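Local coordinates for beta-L-arabinobiosidase (Bacteroides thetaiotaomicron, PDB 5MQR), which is a multidomain glycoside hydrolase of plant pectin breakdown, probably acting on beta-linked arabinofuranosides and possibly carrying exo-alpha-sialidase activity, at residues D1038-N1043 and H1064-L1069; A957-M962 and N1043-A1048. All coordinates share one frame; numbering follows the deposited sequence.

From the N terminus, the chain first passes A957-M962, in the helix 948-964 of the six-hairpin glycosidase part, and returns 80 residues later as the loop N1043-A1048, where interaction 2 closes the longer loop. Just before that loop, strand 1040-1042 lies in D1038-N1043. Strand 1064-1071 comes back against it after 20 residues, and interaction 1 closes this shorter loop. The closures cross: interaction 1 opens inside the loop of interaction 2 and closes beyond it. N1043 ends one segment and begins the other, but takes part only in interaction 2, through a water. Interaction 1 joins two beta layers of the C-terminal domain, while interaction 2 ties that domain to the helical part. Their centres lie about 16 Å apart.

Interaction 1: D1038-N1043 and H1064-L1069; sequences DTIEIN and HNLTIL
I1040 meets L1066 tip to tip: its CD1 stops 4.0 Å from L1066 CD2 and 4.1 Å from L1066 CD1, so a single methyl faces both branches of the leucine. The I1040 CG2 branch is also near, 4.1 Å from L1066 CD1. Two residues on, I1042 and I1068 lie alongside each other, pointing opposite ways. I1042 CD1 lies 3.7 Å from I1068 CG2, and I1042 CG2 the same 3.7 Å from I1068 CD1, a reciprocal pairing of long and short branches. The strands run the same way but are stacked face to face, as in a two-layer beta sandwich: 1040-1042 pairs with 1101-1103 in one layer, and 1064-1071 is part of the antiparallel sheet opposite, in the family 65 C-terminal domain. I1042 takes the less common rotamer, CG1 between its backbone N and carbonyl carbon (chi1 78°), and in this setting CD1 reaches I1068 CG2 while CG2 meets I1068 CD1. I1068 has CG1 anti to the carbonyl carbon (chi1 -62°), carrying CD1 to I1042 CG2, and CG2 anti to the backbone N, where it meets I1042 CD1. V1087 touches I1040, while L1083 and I1085 touch I1042, all from strand 1082-1087.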
loop_
_atom_site.group_PDB
_atom_site.type_symbol
_atom_site.label_atom_id
_atom_site.label_comp_id
_atom_site.label_asym_id
_atom_site.label_seq_id
_atom_site.Cartn_x
_atom_site.Cartn_y
_atom_site.Cartn_z
ATOM N N ASP A 1038 11.668 7.117 -21.593
ATOM C CA ASP A 1038 11.513 6.121 -20.538
ATOM C C ASP A 1038 11.248 6.742 -19.162
ATOM O O ASP A 1038 11.358 6.061 -18.139
ATOM C CB ASP A 1038 12.777 5.244 -20.469
ATOM C CG ASP A 1038 13.183 4.703 -21.828
ATOM O OD1 ASP A 1038 12.265 4.503 -22.672
ATOM O OD2 ASP A 1038 14.405 4.505 -22.071
ATOM N N THR A 1039 10.895 8.016 -19.125
ATOM C CA THR A 1039 10.732 8.726 -17.866
ATOM C C THR A 1039 9.226 8.768 -17.547
ATOM O O THR A 1039 8.405 8.944 -18.446
ATOM C CB THR A 1039 11.414 10.122 -17.953
ATOM O OG1 THR A 1039 12.842 9.942 -17.912
ATOM C CG2 THR A 1039 11.004 11.044 -16.819
ATOM N N ILE A 1040 8.870 8.559 -16.282
ATOM C CA ILE A 1040 7.488 8.688 -15.851
ATOM C C ILE A 1040 7.299 10.056 -15.208
ATOM O O ILE A 1040 8.082 10.443 -14.342
ATOM C CB ILE A 1040 7.097 7.610 -14.839
ATOM C CG1 ILE A 1040 7.386 6.218 -15.412
ATOM C CG2 ILE A 1040 5.627 7.774 -14.425
ATOM C CD1 ILE A 1040 7.203 5.110 -14.388
ATOM N N GLU A 1041 6.261 10.768 -15.636
ATOM C CA GLU A 1041 5.987 12.136 -15.182
ATOM C C GLU A 1041 4.536 12.183 -14.740
ATOM O O GLU A 1041 3.649 11.912 -15.537
ATOM C CB GLU A 1041 6.231 13.134 -16.325
ATOM C CG GLU A 1041 5.888 14.604 -16.023
ATOM C CD GLU A 1041 5.899 15.519 -17.267
ATOM O OE1 GLU A 1041 6.240 15.066 -18.375
ATOM O OE2 GLU A 1041 5.556 16.718 -17.150
ATOM N N ILE A 1042 4.306 12.490 -13.473
ATOM C CA ILE A 1042 2.965 12.750 -12.986
ATOM C C ILE A 1042 2.883 14.117 -12.360
ATOM O O ILE A 1042 3.865 14.639 -11.847
ATOM C CB ILE A 1042 2.422 11.685 -12.004
ATOM C CG1 ILE A 1042 2.993 11.848 -10.590
ATOM C CG2 ILE A 1042 2.684 10.298 -12.553
ATOM C CD1 ILE A 1042 2.425 10.853 -9.587
ATOM N N ASN A 1043 1.684 14.681 -12.398
ATOM C CA ASN A 1043 1.430 15.987 -11.829
ATOM C C ASN A 1043 -0.066 16.118 -11.629
ATOM O O ASN A 1043 -0.758 16.692 -12.466
ATOM C CB ASN A 1043 1.967 17.080 -12.755
ATOM C CG ASN A 1043 1.803 18.464 -12.164
ATOM O OD1 ASN A 1043 1.959 18.643 -10.955
ATOM N ND2 ASN A 1043 1.432 19.426 -12.989
ATOM N N HIS A 1064 4.812 -1.697 -19.195
ATOM C CA HIS A 1064 4.916 -1.849 -17.748
ATOM C C HIS A 1064 3.562 -1.559 -17.129
ATOM O O HIS A 1064 2.756 -0.862 -17.725
ATOM C CB HIS A 1064 5.947 -0.867 -17.211
ATOM C CG HIS A 1064 7.348 -1.241 -17.560
ATOM N ND1 HIS A 1064 7.864 -1.092 -18.835
ATOM C CD2 HIS A 1064 8.335 -1.789 -16.812
ATOM C CE1 HIS A 1064 9.114 -1.523 -18.851
ATOM N NE2 HIS A 1064 9.423 -1.946 -17.636
ATOM N N ASN A 1065 3.317 -2.109 -15.954
ATOM C CA ASN A 1065 2.072 -1.894 -15.223
ATOM C C ASN A 1065 2.271 -0.807 -14.172
ATOM O O ASN A 1065 3.063 -1.013 -13.256
ATOM C CB ASN A 1065 1.618 -3.188 -14.552
ATOM C CG ASN A 1065 1.300 -4.275 -15.566
ATOM O OD1 ASN A 1065 0.493 -4.073 -16.469
ATOM N ND2 ASN A 1065 1.943 -5.408 -15.436
ATOM N N LEU A 1066 1.592 0.341 -14.300
ATOM C CA LEU A 1066 1.811 1.438 -13.351
ATOM C C LEU A 1066 0.705 1.568 -12.363
ATOM O O LEU A 1066 -0.463 1.255 -12.648
ATOM C CB LEU A 1066 2.021 2.814 -14.020
ATOM C CG LEU A 1066 3.048 3.006 -15.133
ATOM C CD1 LEU A 1066 3.310 4.496 -15.405
ATOM C CD2 LEU A 1066 4.336 2.309 -14.856
ATOM N N THR A 1067 1.093 2.069 -11.199
ATOM C CA THR A 1067 0.161 2.452 -10.148
ATOM C C THR A 1067 0.537 3.835 -9.672
ATOM O O THR A 1067 1.706 4.114 -9.457
ATOM C CB THR A 1067 0.284 1.515 -8.946
ATOM O OG1 THR A 1067 0.257 0.175 -9.412
ATOM C CG2 THR A 1067 -0.807 1.748 -7.945
ATOM N N ILE A 1068 -0.449 4.693 -9.501
ATOM C CA ILE A 1068 -0.217 6.008 -8.922
ATOM C C ILE A 1068 -1.190 6.123 -7.774
ATOM O O ILE A 1068 -2.382 5.946 -7.954
ATOM C CB ILE A 1068 -0.511 7.149 -9.930
ATOM C CG1 ILE A 1068 0.417 7.049 -11.144
ATOM C CG2 ILE A 1068 -0.412 8.511 -9.245
ATOM C CD1 ILE A 1068 -0.090 7.788 -12.360
ATOM N N LEU A 1069 -0.666 6.446 -6.608
ATOM C CA LEU A 1069 -1.489 6.583 -5.460
ATOM C C LEU A 1069 -1.073 7.693 -4.527
ATOM O O LEU A 1069 0.079 8.145 -4.506
ATOM C CB LEU A 1069 -1.576 5.253 -4.713
ATOM C CG LEU A 1069 -0.358 4.628 -4.031
ATOM C CD1 LEU A 1069 -0.065 5.263 -2.666
ATOM C CD2 LEU A 1069 -0.600 3.121 -3.881
#

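Interaction 2: A957-M962 and N1043-A1048; sequences AMANFM and NPLIPA
A959 is the first residue of the helical segment A957-M962 to meet the loop N1043-A1048: its CB lies 4.2 Å from CD1 of L1045. The next two residues serve other neighbours. N960 holds R1033 through OD1 and the W892 carbonyl through ND2, and F961 stacks on W907 and meets W892 edge to face. M962, a selenomethionine three residues after A959, returns to the same side of the helix, with its CE 4.3 Å from L1045 CD2. L1045 thus forks, one methyl to each of two successive positions on that side. The M962 chain is extended as far as SE (chi2 175°), and a bend at the last torsion (chi3 77°) turns CE toward the leucine; both side chains also rest on D972 and Y975 of helix 972-985. The joint therefore connects the helical six-hairpin glycosidase part with the loop that follows strand 1040-1042 in the C-terminal domain. At its edge a water accepts from N1043 ND2 (3.1 Å) and donates to the M962 backbone O (3.2 Å), in the last turn of the helix; the same ND2 also bonds N963 OD1. Apart from this one-water bridge the chemistry is loose methyl packing: between the two segments the fit is one of apolar surfaces, so it probably owes little to directional bonds, which are supplied next door by N963 and R1033.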
loop_
_atom_site.group_PDB
_atom_site.type_symbol
_atom_site.label_atom_id
_atom_site.label_comp_id
_atom_site.label_asym_id
_atom_site.label_seq_id
_atom_site.Cartn_x
_atom_site.Cartn_y
_atom_site.Cartn_z
ATOM N N ALA A 957 -6.778 20.706 -23.210
ATOM C CA ALA A 957 -6.006 21.928 -23.415
ATOM C C ALA A 957 -5.637 22.628 -22.110
ATOM O O ALA A 957 -4.511 23.107 -21.962
ATOM C CB ALA A 957 -6.803 22.866 -24.307
HETATM N N MSE A 958 -6.585 22.689 -21.169
HETATM C CA MSE A 958 -6.374 23.367 -19.877
HETATM C C MSE A 958 -5.316 22.661 -19.085
HETATM O O MSE A 958 -4.456 23.298 -18.467
HETATM C CB MSE A 958 -7.659 23.415 -19.081
HETATM C CG MSE A 958 -7.562 24.353 -17.896
HETATM SE SE MSE A 958 -9.214 24.314 -16.809
HETATM C CE MSE A 958 -10.722 24.157 -18.056
ATOM N N ALA A 959 -5.376 21.335 -19.115
ATOM C CA ALA A 959 -4.343 20.508 -18.506
ATOM C C ALA A 959 -2.984 20.738 -19.145
ATOM O O ALA A 959 -1.995 20.830 -18.433
ATOM C CB ALA A 959 -4.720 19.030 -18.580
ATOM N N ASN A 960 -2.929 20.820 -20.481
ATOM C CA ASN A 960 -1.655 21.077 -21.160
ATOM C C ASN A 960 -1.074 22.403 -20.711
ATOM O O ASN A 960 0.110 22.503 -20.401
ATOM C CB ASN A 960 -1.823 21.092 -22.679
ATOM C CG ASN A 960 -1.981 19.708 -23.275
ATOM O OD1 ASN A 960 -1.695 18.681 -22.647
ATOM N ND2 ASN A 960 -2.419 19.677 -24.520
ATOM N N PHE A 961 -1.938 23.411 -20.700
ATOM C CA PHE A 961 -1.582 24.749 -20.281
ATOM C C PHE A 961 -1.045 24.720 -18.863
ATOM O O PHE A 961 0.005 25.287 -18.601
ATOM C CB PHE A 961 -2.801 25.653 -20.343
ATOM C CG PHE A 961 -2.523 27.086 -20.000
ATOM C CD1 PHE A 961 -1.656 27.858 -20.790
ATOM C CD2 PHE A 961 -3.203 27.708 -18.933
ATOM C CE1 PHE A 961 -1.446 29.187 -20.485
ATOM C CE2 PHE A 961 -2.993 29.042 -18.640
ATOM C CZ PHE A 961 -2.108 29.771 -19.402
HETATM N N MSE A 962 -1.739 24.022 -17.971
HETATM C CA MSE A 962 -1.317 23.974 -16.566
HETATM C C MSE A 962 -0.057 23.170 -16.346
HETATM O O MSE A 962 0.742 23.490 -15.452
HETATM C CB MSE A 962 -2.450 23.449 -15.713
HETATM C CG MSE A 962 -3.528 24.524 -15.623
HETATM SE SE MSE A 962 -5.097 23.833 -14.658
HETATM C CE MSE A 962 -4.321 23.981 -12.861
ATOM N N ASN A 1043 1.684 14.681 -12.398
ATOM C CA ASN A 1043 1.430 15.987 -11.829
ATOM C C ASN A 1043 -0.066 16.118 -11.629
ATOM O O ASN A 1043 -0.758 16.692 -12.466
ATOM C CB ASN A 1043 1.967 17.080 -12.755
ATOM C CG ASN A 1043 1.803 18.464 -12.164
ATOM O OD1 ASN A 1043 1.959 18.643 -10.955
ATOM N ND2 ASN A 1043 1.432 19.426 -12.989
ATOM N N PRO A 1044 -0.587 15.538 -10.541
ATOM C CA PRO A 1044 -2.026 15.606 -10.298
ATOM C C PRO A 1044 -2.528 17.024 -10.128
ATOM O O PRO A 1044 -1.897 17.815 -9.461
ATOM C CB PRO A 1044 -2.215 14.837 -8.998
ATOM C CG PRO A 1044 -0.962 14.082 -8.792
ATOM C CD PRO A 1044 0.121 14.858 -9.450
ATOM N N LEU A 1045 -3.661 17.327 -10.740
ATOM C CA LEU A 1045 -4.293 18.624 -10.589
ATOM C C LEU A 1045 -5.469 18.507 -9.626
ATOM O O LEU A 1045 -6.584 18.886 -9.930
ATOM C CB LEU A 1045 -4.751 19.155 -11.960
ATOM C CG LEU A 1045 -3.686 19.166 -13.041
ATOM C CD1 LEU A 1045 -4.318 19.478 -14.385
ATOM C CD2 LEU A 1045 -2.555 20.111 -12.691
ATOM N N ILE A 1046 -5.219 17.934 -8.472
ATOM C CA ILE A 1046 -6.201 17.824 -7.418
ATOM C C ILE A 1046 -5.665 18.792 -6.371
ATOM O O ILE A 1046 -4.471 18.805 -6.124
ATOM C CB ILE A 1046 -6.256 16.384 -6.921
ATOM C CG1 ILE A 1046 -6.689 15.502 -8.073
ATOM C CG2 ILE A 1046 -7.224 16.236 -5.756
ATOM C CD1 ILE A 1046 -6.683 14.023 -7.762
ATOM N N PRO A 1047 -6.519 19.655 -5.798
ATOM C CA PRO A 1047 -5.989 20.505 -4.733
ATOM C C PRO A 1047 -5.557 19.732 -3.500
ATOM O O PRO A 1047 -6.005 18.588 -3.256
ATOM C CB PRO A 1047 -7.151 21.441 -4.377
ATOM C CG PRO A 1047 -8.336 20.970 -5.141
ATOM C CD PRO A 1047 -7.876 20.044 -6.218
ATOM N N ALA A 1048 -4.684 20.371 -2.735
ATOM C CA ALA A 1048 -4.300 19.876 -1.429
ATOM C C ALA A 1048 -5.560 19.809 -0.566
ATOM O O ALA A 1048 -6.383 20.743 -0.576
ATOM C CB ALA A 1048 -3.246 20.791 -0.780
HETATM O O HOH W 1 0.608 22.350 -12.516
#